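Local atomic coordinates of dipicolinate synthase subunit A (Bacillus halodurans, PDB entry 3D4O), a protein that probably takes part in making dipicolinic acid, as the A subunit of dipicolinate synthase, an oxidoreductase with two Rossmann-type domains. Residues C[18-23]-C[280-285]; C[7-12]-C[60-65]. One frame throughout, in Å; residues are numbered along the deposited sequence.

Contact 1: C[18-23]-C[280-285]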
loop_
_atom_site.group_PDB
_atom_site.type_symbol
_atom_site.label_atom_id
_atom_site.label_comp_id
_atom_site.label_asym_id
_atom_site.label_seq_id
_atom_site.Cartn_x
_atom_site.Cartn_y
_atom_site.Cartn_z
ATOM N N LEU C 18 -20.091 5.860 10.562
ATOM C CA LEU C 18 -20.953 6.690 9.723
ATOM C C LEU C 18 -21.983 5.800 9.007
ATOM O O LEU C 18 -23.118 6.218 8.781
ATOM C CB LEU C 18 -20.159 7.518 8.690
ATOM C CG LEU C 18 -19.197 8.579 9.241
ATOM C CD1 LEU C 18 -18.403 9.215 8.108
ATOM C CD2 LEU C 18 -19.939 9.622 10.031
ATOM N N GLU C 19 -21.578 4.569 8.696
ATOM C CA GLU C 19 -22.466 3.619 7.988
ATOM C C GLU C 19 -23.517 3.097 8.949
ATOM O O GLU C 19 -24.670 2.856 8.605
ATOM C CB GLU C 19 -21.677 2.428 7.423
ATOM C CG GLU C 19 -20.676 2.780 6.377
ATOM C CD GLU C 19 -21.265 3.556 5.233
ATOM O OE1 GLU C 19 -22.425 3.277 4.818
ATOM O OE2 GLU C 19 -20.535 4.435 4.738
ATOM N N ILE C 20 -23.081 2.935 10.177
ATOM C CA ILE C 20 -23.952 2.445 11.254
ATOM C C ILE C 20 -24.963 3.531 11.586
ATOM O O ILE C 20 -26.155 3.270 11.677
ATOM C CB ILE C 20 -23.150 2.049 12.540
ATOM C CG1 ILE C 20 -22.116 0.955 12.215
ATOM C CG2 ILE C 20 -24.112 1.566 13.655
ATOM C CD1 ILE C 20 -21.176 0.622 13.365
ATOM N N ILE C 21 -24.485 4.764 11.705
ATOM C CA ILE C 21 -25.372 5.888 12.068
ATOM C C ILE C 21 -26.475 6.026 11.009
ATOM O O ILE C 21 -27.658 6.207 11.322
ATOM C CB ILE C 21 -24.627 7.236 12.183
ATOM C CG1 ILE C 21 -23.634 7.225 13.349
ATOM C CG2 ILE C 21 -25.619 8.387 12.435
ATOM C CD1 ILE C 21 -22.670 8.417 13.328
ATOM N N ARG C 22 -26.063 5.876 9.764
ATOM C CA ARG C 22 -26.978 6.054 8.631
ATOM C C ARG C 22 -28.077 5.007 8.583
ATOM O O ARG C 22 -29.250 5.323 8.415
ATOM C CB ARG C 22 -26.222 6.053 7.293
ATOM N N LYS C 23 -27.683 3.756 8.744
ATOM C CA LYS C 23 -28.627 2.663 8.638
ATOM C C LYS C 23 -29.617 2.695 9.779
ATOM O O LYS C 23 -30.820 2.560 9.568
ATOM C CB LYS C 23 -27.925 1.302 8.563
ATOM C CG LYS C 23 -28.922 0.218 8.138
ATOM C CD LYS C 23 -28.268 -1.019 7.546
ATOM C CE LYS C 23 -29.346 -1.891 6.862
ATOM N NZ LYS C 23 -28.881 -3.243 6.393
ATOM N N ILE C 280 -21.093 -3.743 7.031
ATOM C CA ILE C 280 -21.155 -5.084 7.583
ATOM C C ILE C 280 -21.646 -5.013 9.022
ATOM O O ILE C 280 -22.528 -5.752 9.413
ATOM C CB ILE C 280 -19.841 -5.801 7.488
ATOM C CG1 ILE C 280 -19.649 -6.272 6.030
ATOM C CG2 ILE C 280 -19.826 -6.993 8.451
ATOM C CD1 ILE C 280 -18.273 -6.832 5.788
ATOM N N LEU C 281 -21.117 -4.052 9.772
ATOM C CA LEU C 281 -21.496 -3.899 11.185
ATOM C C LEU C 281 -22.919 -3.435 11.323
ATOM O O LEU C 281 -23.672 -3.907 12.202
ATOM C CB LEU C 281 -20.590 -2.898 11.885
ATOM C CG LEU C 281 -19.125 -3.338 11.910
ATOM C CD1 LEU C 281 -18.279 -2.223 12.517
ATOM C CD2 LEU C 281 -19.004 -4.680 12.688
ATOM N N ALA C 282 -23.279 -2.515 10.435
ATOM C CA ALA C 282 -24.617 -1.908 10.448
ATOM C C ALA C 282 -25.653 -2.983 10.255
ATOM O O ALA C 282 -26.641 -3.054 10.966
ATOM C CB ALA C 282 -24.765 -0.804 9.367
ATOM N N ASP C 283 -25.390 -3.823 9.278
ATOM C CA ASP C 283 -26.301 -4.922 8.943
ATOM C C ASP C 283 -26.538 -5.851 10.131
ATOM O O ASP C 283 -27.664 -6.264 10.394
ATOM C CB ASP C 283 -25.752 -5.768 7.802
ATOM C CG ASP C 283 -25.881 -5.096 6.449
ATOM O OD1 ASP C 283 -26.723 -4.189 6.299
ATOM O OD2 ASP C 283 -25.147 -5.511 5.528
ATOM N N VAL C 284 -25.467 -6.197 10.825
ATOM C CA VAL C 284 -25.585 -7.144 11.939
ATOM C C VAL C 284 -26.268 -6.462 13.118
ATOM O O VAL C 284 -27.114 -7.065 13.832
ATOM C CB VAL C 284 -24.224 -7.805 12.329
ATOM C CG1 VAL C 284 -23.249 -6.806 12.916
ATOM C CG2 VAL C 284 -24.487 -8.919 13.334
ATOM N N LEU C 285 -25.979 -5.171 13.254
ATOM C CA LEU C 285 -26.483 -4.397 14.393
ATOM C C LEU C 285 -28.001 -4.221 14.282
ATOM O O LEU C 285 -28.744 -4.300 15.286
ATOM C CB LEU C 285 -25.755 -3.045 14.550
ATOM C CG LEU C 285 -24.346 -3.114 15.168
ATOM C CD1 LEU C 285 -23.549 -1.805 15.037
ATOM C CD2 LEU C 285 -24.518 -3.498 16.626
#
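I20 packs into the apolar side of helix 274-289 and carries the tight part of this contact. Its backbone comes close as well: I20 CA lies 3.8 Å from A282 CB. With only a methyl group at A282, the two short helix axes approach to 8.2 Å, crossing at -38°. The two branches of I20 divide the work. CG2, anti to the backbone N, meets L285 CD1 at 3.7 Å. The CG1 branch extends to put CD1 3.9 Å from L281 CB. I20 lies at an angle to L281 and L285, its methyl ends against theirs and beside the A282 methyl. L63 of strand 61-63 touches both I20 and L285 from the sheet side.

Helix 15-26 is the first helix of the N-terminal Rossmann-type domain. Helix 274-289 is the last helix of the chain, which returns to cover that domain.

The other side is more open and polar. K23 CB still touches the A282 methyl, at 3.9 Å. Beyond it the lysine chain runs extended, CG anti to the backbone N (chi1 -167°), and reaches past A282 to D283. The lysine and aspartate side chains lie at about a right angle, and NZ forms a salt bridge with D283 OD1. The modelled NZ to OD1 distance of 2.4 Å is very short and its exact value is doubtful. E19 turns its carboxylate away from 280-285 and forms a salt bridge with R279.

Contact 2: C[7-12]-C[60-65]. With EDO (1,2-ethanediol), chain M.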
loop_
_atom_site.group_PDB
_atom_site.type_symbol
_atom_site.label_atom_id
_atom_site.label_comp_id
_atom_site.label_asym_id
_atom_site.label_seq_id
_atom_site.Cartn_x
_atom_site.Cartn_y
_atom_site.Cartn_z
ATOM N N HIS C 7 -33.948 3.207 21.550
ATOM C CA HIS C 7 -33.033 4.314 21.771
ATOM C C HIS C 7 -31.642 3.800 21.990
ATOM O O HIS C 7 -31.388 3.049 22.926
ATOM C CB HIS C 7 -33.502 5.169 22.947
ATOM C CG HIS C 7 -32.509 6.205 23.388
ATOM N ND1 HIS C 7 -31.619 6.803 22.523
ATOM C CD2 HIS C 7 -32.328 6.809 24.586
ATOM C CE1 HIS C 7 -30.899 7.691 23.183
ATOM N NE2 HIS C 7 -31.311 7.718 24.435
ATOM N N VAL C 8 -30.749 4.194 21.091
ATOM C CA VAL C 8 -29.350 3.793 21.175
ATOM C C VAL C 8 -28.409 4.996 21.275
ATOM O O VAL C 8 -28.642 6.065 20.717
ATOM C CB VAL C 8 -28.895 2.854 19.982
ATOM C CG1 VAL C 8 -30.001 1.868 19.602
ATOM C CG2 VAL C 8 -28.490 3.645 18.761
ATOM N N VAL C 9 -27.357 4.798 22.055
ATOM C CA VAL C 9 -26.307 5.788 22.172
ATOM C C VAL C 9 -25.102 5.213 21.450
ATOM O O VAL C 9 -24.694 4.072 21.672
ATOM C CB VAL C 9 -25.972 6.186 23.632
ATOM C CG1 VAL C 9 -25.475 5.012 24.436
ATOM C CG2 VAL C 9 -24.928 7.308 23.652
ATOM N N ILE C 10 -24.613 6.030 20.532
ATOM C CA ILE C 10 -23.453 5.758 19.724
ATOM C C ILE C 10 -22.379 6.699 20.202
ATOM O O ILE C 10 -22.489 7.909 20.084
ATOM C CB ILE C 10 -23.741 5.981 18.218
ATOM C CG1 ILE C 10 -24.862 5.050 17.728
ATOM C CG2 ILE C 10 -22.499 5.738 17.371
ATOM C CD1 ILE C 10 -25.029 5.006 16.187
ATOM N N ILE C 11 -21.324 6.101 20.729
ATOM C CA ILE C 11 -20.227 6.827 21.366
ATOM C C ILE C 11 -18.940 6.555 20.642
ATOM O O ILE C 11 -18.437 5.436 20.636
ATOM C CB ILE C 11 -20.084 6.394 22.832
ATOM C CG1 ILE C 11 -21.445 6.506 23.540
ATOM C CG2 ILE C 11 -19.054 7.264 23.572
ATOM C CD1 ILE C 11 -21.416 6.090 25.000
ATOM N N GLY C 12 -18.431 7.602 20.022
ATOM C CA GLY C 12 -17.199 7.541 19.246
ATOM C C GLY C 12 -17.151 6.581 18.079
ATOM O O GLY C 12 -18.135 5.956 17.657
ATOM N N ASP C 60 -31.615 1.763 25.198
ATOM C CA ASP C 60 -31.755 0.309 25.023
ATOM C C ASP C 60 -30.417 -0.305 24.646
ATOM O O ASP C 60 -30.216 -1.525 24.731
ATOM C CB ASP C 60 -32.765 -0.057 23.923
ATOM C CG ASP C 60 -34.147 0.564 24.134
ATOM O OD1 ASP C 60 -35.027 -0.088 24.721
ATOM O OD2 ASP C 60 -34.361 1.701 23.688
ATOM N N ALA C 61 -29.502 0.545 24.202
ATOM C CA ALA C 61 -28.206 0.046 23.754
ATOM C C ALA C 61 -27.124 1.085 23.580
ATOM O O ALA C 61 -27.344 2.201 23.119
ATOM C CB ALA C 61 -28.366 -0.743 22.465
ATOM N N ILE C 62 -25.929 0.642 23.948
ATOM C CA ILE C 62 -24.726 1.442 23.855
ATOM C C ILE C 62 -23.784 0.844 22.837
ATOM O O ILE C 62 -23.363 -0.288 22.969
ATOM C CB ILE C 62 -24.038 1.533 25.217
ATOM C CG1 ILE C 62 -25.020 2.130 26.235
ATOM C CG2 ILE C 62 -22.721 2.326 25.107
ATOM C CD1 ILE C 62 -24.420 2.383 27.599
ATOM N N LEU C 63 -23.472 1.632 21.816
ATOM C CA LEU C 63 -22.586 1.210 20.737
ATOM C C LEU C 63 -21.263 1.906 20.834
ATOM O O LEU C 63 -21.140 3.123 20.648
ATOM C CB LEU C 63 -23.210 1.458 19.347
ATOM C CG LEU C 63 -24.247 0.487 18.748
ATOM C CD1 LEU C 63 -25.269 -0.009 19.745
ATOM C CD2 LEU C 63 -24.958 1.124 17.541
ATOM N N LEU C 64 -20.269 1.086 21.132
ATOM C CA LEU C 64 -18.900 1.545 21.226
ATOM C C LEU C 64 -18.149 1.214 19.951
ATOM O O LEU C 64 -18.579 0.361 19.164
ATOM C CB LEU C 64 -18.195 0.893 22.415
ATOM C CG LEU C 64 -18.801 1.103 23.797
ATOM C CD1 LEU C 64 -17.942 0.478 24.850
ATOM C CD2 LEU C 64 -18.969 2.603 24.048
ATOM N N PRO C 65 -17.015 1.885 19.727
ATOM C CA PRO C 65 -16.238 1.548 18.561
ATOM C C PRO C 65 -15.759 0.117 18.608
ATOM O O PRO C 65 -15.892 -0.560 19.623
ATOM C CB PRO C 65 -15.011 2.478 18.667
ATOM C CG PRO C 65 -15.399 3.535 19.594
ATOM C CD PRO C 65 -16.387 2.951 20.518
HETATM C C1 EDO M . -19.520 -1.670 16.340
HETATM O O1 EDO M . -18.387 -0.963 16.867
HETATM C C2 EDO M . -20.552 -1.988 17.431
HETATM O O2 EDO M . -20.831 -0.794 18.173
HETATM O O HOH W 1 -19.494 3.710 18.328
#
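V9 and I62 run alongside each other from the same face of the sheet. V9 CG1 lies between its own backbone N and carbonyl carbon (chi1 62°), which brings it to 3.4 Å from I62 CG1. This is tighter than usual carbon packing. I11 leans back across I62 on the same face, with CD1 4.0 Å from I62 CG2. The opposite face carries V8 with A61 and I10 with L63. The I10 and L63 side chains meet at an angle, L63 CD2 lying 3.9 Å from I10 CG1. Helix 15-26 covers I10 and L63, and helix 274-289 touches A61 and L63.

The two strands are parallel neighbours in the middle of a six-stranded Rossmann-type sheet of order 3-2-1-4-5-6. Strand 7-11 comes first and strand 61-63 fourth. Backbone bonds V9 N to A61 O, L63 N to V9 O and I11 N to L63 O join them.

At the start of the pair, D60 folds back on H7. D60 OD2 accepts H7 N at 2.6 Å on its anti side, with the donor 26° out of the carboxylate plane. D60 N in turn donates to H7 O at 2.6 Å, and A61 N adds a weak bond to the same oxygen. The aspartate therefore ties both ends of the H7 backbone.

At the C-terminal end the strands diverge. The P65 ring lies against the backbone there, its CD 3.2 Å from I11 O. A water lies within hydrogen-bonding distance of G12 O and L63 O, between the two strand ends; more acceptors surround it than it has protons. Both hydroxyls of a bound 1,2-ethanediol, probably from the crystallisation liquor, donate to L64 O, with O1 at 2.7 Å.

In the fold
The centres of the two contacts are 12 Å apart, and both are built on the N-terminal sheet, although helix 274-289 belongs to the alanine dehydrogenase/PNT C-terminal family region. Strand 7-11 of contact 2 leads straight into helix 15-26 of contact 1. Strand 61-63 follows later, and helix 274-289 comes only at the end of the chain, after the second Rossmann-type sheet. The helix pair of contact 1 lies on the sheet face that carries I10 and L63. The layers touch directly: I21 CG1 is 3.9 Å from I10 CD1, and I20 CG2 is 4.0 Å from L63 CD2. The last helix of the chain thus packs on the N-terminal domain, bringing the two ends of the chain together.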